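Side-chain contact in mannose-specific lectin 3 chain 2 (Crocus vernus, PDB 3MEZ), which probably binds mannose and weakly agglutinates trypsin-treated rabbit erythrocytes, as one of two chain types in a heterotetrameric lectin: residues 67-72 and 101-106. Numbering follows the deposited sequence.
Sequences GELDIT and AVVYGP. Unlike the reference sequence in segment 67-72: E68 (reference Gln).
The turn leading into strand 69-72 meets the middle of strand 101-104 at G67 and V103, whose CA atoms lie 6.5 Å apart, and the backbones then diverge so that 70-72 lie well away from 101-106. V103 does most of the touching, its CG1 carrying the contact and its CG2 adding a marginal one. CG1, set anti to the backbone N (chi1 -178°), comes up against the backbone of G67, 3.7 Å from its carbonyl O and 4.1 Å from its CA. V103 CG2 makes a loose apolar approach to L69, 4.5 Å from its CG. G67 has a positive phi of 80°, where a side chain would run into the carbonyl O of the preceding residue; V103 CG1 therefore faces bare main chain there. All three residues are buried. L69 also packs on M61 and L63 of strand 60-63, while V103 rests on L93 of strand 92-95 and on I104 of the chain of Mannose-specific lectin 3 chain 1. W105 of that chain covers L69 too, and a strand of that chain pairs antiparallel with V102-Y104. The contact thus joins two of the three antiparallel sheets through the apolar interior they enclose, as in the beta-prism II fold of bulb-type lectins, where the sheet runs on into the chain 1 subunit, consistent with the C-terminal strand exchange of bulb-type lectin dimers.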
ATOM      1  N   GLY B  67      -5.734  15.913   7.586  1.00 25.46           N
ATOM      2  CA  GLY B  67      -4.360  16.172   7.908  1.00 23.88           C
ATOM      3  C   GLY B  67      -3.836  15.533   9.181  1.00 22.33           C
ATOM      4  O   GLY B  67      -2.736  15.746   9.531  1.00 22.71           O
ATOM      5  N   GLU B  68      -4.647  14.755   9.865  1.00 21.09           N
ATOM      6  CA  GLU B  68      -4.236  14.082  11.084  1.00 22.19           C
ATOM      7  C   GLU B  68      -3.328  12.889  10.845  1.00 23.22           C
ATOM      8  O   GLU B  68      -3.562  12.183   9.947  1.00 24.39           O
ATOM      9  CB  GLU B  68      -5.473  13.662  11.912  1.00 23.29           C
ATOM     10  CG  GLU B  68      -6.199  12.384  11.505  1.00 19.92           C
ATOM     11  CD  GLU B  68      -7.147  12.544  10.331  1.00 24.39           C
ATOM     12  OE1 GLU B  68      -8.195  11.909  10.266  1.00 27.53           O
ATOM     13  OE2 GLU B  68      -6.835  13.283   9.447  1.00 26.49           O
ATOM     14  N   LEU B  69      -2.341  12.670  11.690  1.00 23.15           N
ATOM     15  CA  LEU B  69      -1.553  11.452  11.695  1.00 25.33           C
ATOM     16  C   LEU B  69      -1.841  10.613  12.920  1.00 26.49           C
ATOM     17  O   LEU B  69      -1.510  11.008  13.994  1.00 26.68           O
ATOM     18  CB  LEU B  69      -0.079  11.766  11.765  1.00 25.53           C
ATOM     19  CG  LEU B  69       0.820  12.232  10.661  1.00 29.23           C
ATOM     20  CD1 LEU B  69       2.234  12.290  11.203  1.00 28.12           C
ATOM     21  CD2 LEU B  69       0.752  11.313   9.513  1.00 26.14           C
ATOM     22  N   ASP B  70      -2.411   9.440  12.716  1.00 25.31           N
ATOM     23  CA  ASP B  70      -2.748   8.489  13.755  1.00 25.66           C
ATOM     24  C   ASP B  70      -1.830   7.278  13.735  1.00 25.69           C
ATOM     25  O   ASP B  70      -1.562   6.768  12.706  1.00 25.06           O
ATOM     26  CB  ASP B  70      -4.186   7.973  13.590  1.00 25.77           C
ATOM     27  CG  ASP B  70      -5.219   9.072  13.546  1.00 27.78           C
ATOM     28  OD1 ASP B  70      -5.265   9.855  14.454  1.00 27.30           O
ATOM     29  OD2 ASP B  70      -5.971   9.156  12.599  1.00 27.63           O
ATOM     30  N   ILE B  71      -1.366   6.857  14.892  1.00 23.82           N
ATOM     31  CA  ILE B  71      -0.778   5.572  15.076  1.00 24.94           C
ATOM     32  C   ILE B  71      -1.812   4.666  15.744  1.00 25.19           C
ATOM     33  O   ILE B  71      -2.286   4.934  16.804  1.00 26.11           O
ATOM     34  CB  ILE B  71       0.488   5.589  15.917  1.00 23.31           C
ATOM     35  CG1 ILE B  71       1.502   6.532  15.330  1.00 23.64           C
ATOM     36  CG2 ILE B  71       1.046   4.267  15.987  1.00 21.58           C
ATOM     37  CD1 ILE B  71       2.677   6.721  16.139  1.00 23.30           C
ATOM     38  N   THR B  72      -2.125   3.584  15.061  1.00 24.45           N
ATOM     39  CA  THR B  72      -3.243   2.741  15.337  1.00 23.82           C
ATOM     40  C   THR B  72      -2.809   1.314  15.574  1.00 23.88           C
ATOM     41  O   THR B  72      -1.971   0.834  14.903  1.00 22.69           O
ATOM     42  CB  THR B  72      -4.217   2.785  14.144  1.00 25.91           C
ATOM     43  OG1 THR B  72      -4.518   4.136  13.810  1.00 30.91           O
ATOM     44  CG2 THR B  72      -5.467   2.071  14.452  1.00 21.68           C
ATOM     45  N   ALA B 101       9.501  16.726   9.012  1.00 18.52           N
ATOM     46  CA  ALA B 101       8.337  16.096   8.444  1.00 18.45           C
ATOM     47  C   ALA B 101       7.166  17.027   8.633  1.00 18.03           C
ATOM     48  O   ALA B 101       6.885  17.393   9.718  1.00 19.61           O
ATOM     49  CB  ALA B 101       8.082  14.790   9.082  1.00 18.44           C
ATOM     50  N   VAL B 102       6.548  17.408   7.531  1.00 17.47           N
ATOM     51  CA  VAL B 102       5.474  18.377   7.458  1.00 18.41           C
ATOM     52  C   VAL B 102       4.226  17.889   6.709  1.00 17.86           C
ATOM     53  O   VAL B 102       4.301  17.369   5.636  1.00 17.90           O
ATOM     54  CB  VAL B 102       5.957  19.700   6.805  1.00 18.18           C
ATOM     55  CG1 VAL B 102       4.947  20.809   6.962  1.00 18.61           C
ATOM     56  CG2 VAL B 102       7.254  20.101   7.340  1.00 17.05           C
ATOM     57  N   VAL B 103       3.083  18.130   7.311  1.00 18.98           N
ATOM     58  CA  VAL B 103       1.821  17.828   6.694  1.00 19.36           C
ATOM     59  C   VAL B 103       1.274  19.107   6.110  1.00 19.80           C
ATOM     60  O   VAL B 103       1.212  20.089   6.789  1.00 22.14           O
ATOM     61  CB  VAL B 103       0.800  17.263   7.661  1.00 18.64           C
ATOM     62  CG1 VAL B 103      -0.442  16.947   6.956  1.00 16.89           C
ATOM     63  CG2 VAL B 103       1.320  16.071   8.374  1.00 21.75           C
ATOM     64  N   TYR B 104       0.926  19.061   4.839  1.00 19.99           N
ATOM     65  CA  TYR B 104       0.321  20.130   4.110  1.00 19.10           C
ATOM     66  C   TYR B 104      -1.040  19.725   3.525  1.00 21.06           C
ATOM     67  O   TYR B 104      -1.175  18.703   2.901  1.00 19.62           O
ATOM     68  CB  TYR B 104       1.191  20.582   2.935  1.00 21.31           C
ATOM     69  CG  TYR B 104       2.566  21.122   3.212  1.00 20.32           C
ATOM     70  CD1 TYR B 104       3.649  20.302   3.276  1.00 21.76           C
ATOM     71  CD2 TYR B 104       2.783  22.461   3.355  1.00 22.18           C
ATOM     72  CE1 TYR B 104       4.892  20.806   3.502  1.00 19.29           C
ATOM     73  CE2 TYR B 104       3.993  22.961   3.572  1.00 18.77           C
ATOM     74  CZ  TYR B 104       5.062  22.151   3.652  1.00 21.87           C
ATOM     75  OH  TYR B 104       6.264  22.695   3.862  1.00 18.44           O
ATOM     76  N   GLY B 105      -2.024  20.573   3.712  1.00 18.80           N
ATOM     77  CA  GLY B 105      -3.282  20.459   3.017  1.00 20.97           C
ATOM     78  C   GLY B 105      -4.361  21.394   3.488  1.00 20.85           C
ATOM     79  O   GLY B 105      -4.147  22.152   4.368  1.00 20.63           O
ATOM     80  N   PRO B 106      -5.530  21.314   2.896  1.00 22.16           N
ATOM     81  CA  PRO B 106      -5.862  20.359   1.846  1.00 23.02           C
ATOM     82  C   PRO B 106      -5.388  20.767   0.470  1.00 23.75           C
ATOM     83  O   PRO B 106      -4.768  21.783   0.337  1.00 25.17           O
ATOM     84  CB  PRO B 106      -7.377  20.383   1.863  1.00 24.43           C
ATOM     85  CG  PRO B 106      -7.701  21.690   2.302  1.00 24.22           C
ATOM     86  CD  PRO B 106      -6.688  22.134   3.238  1.00 21.33           C
TER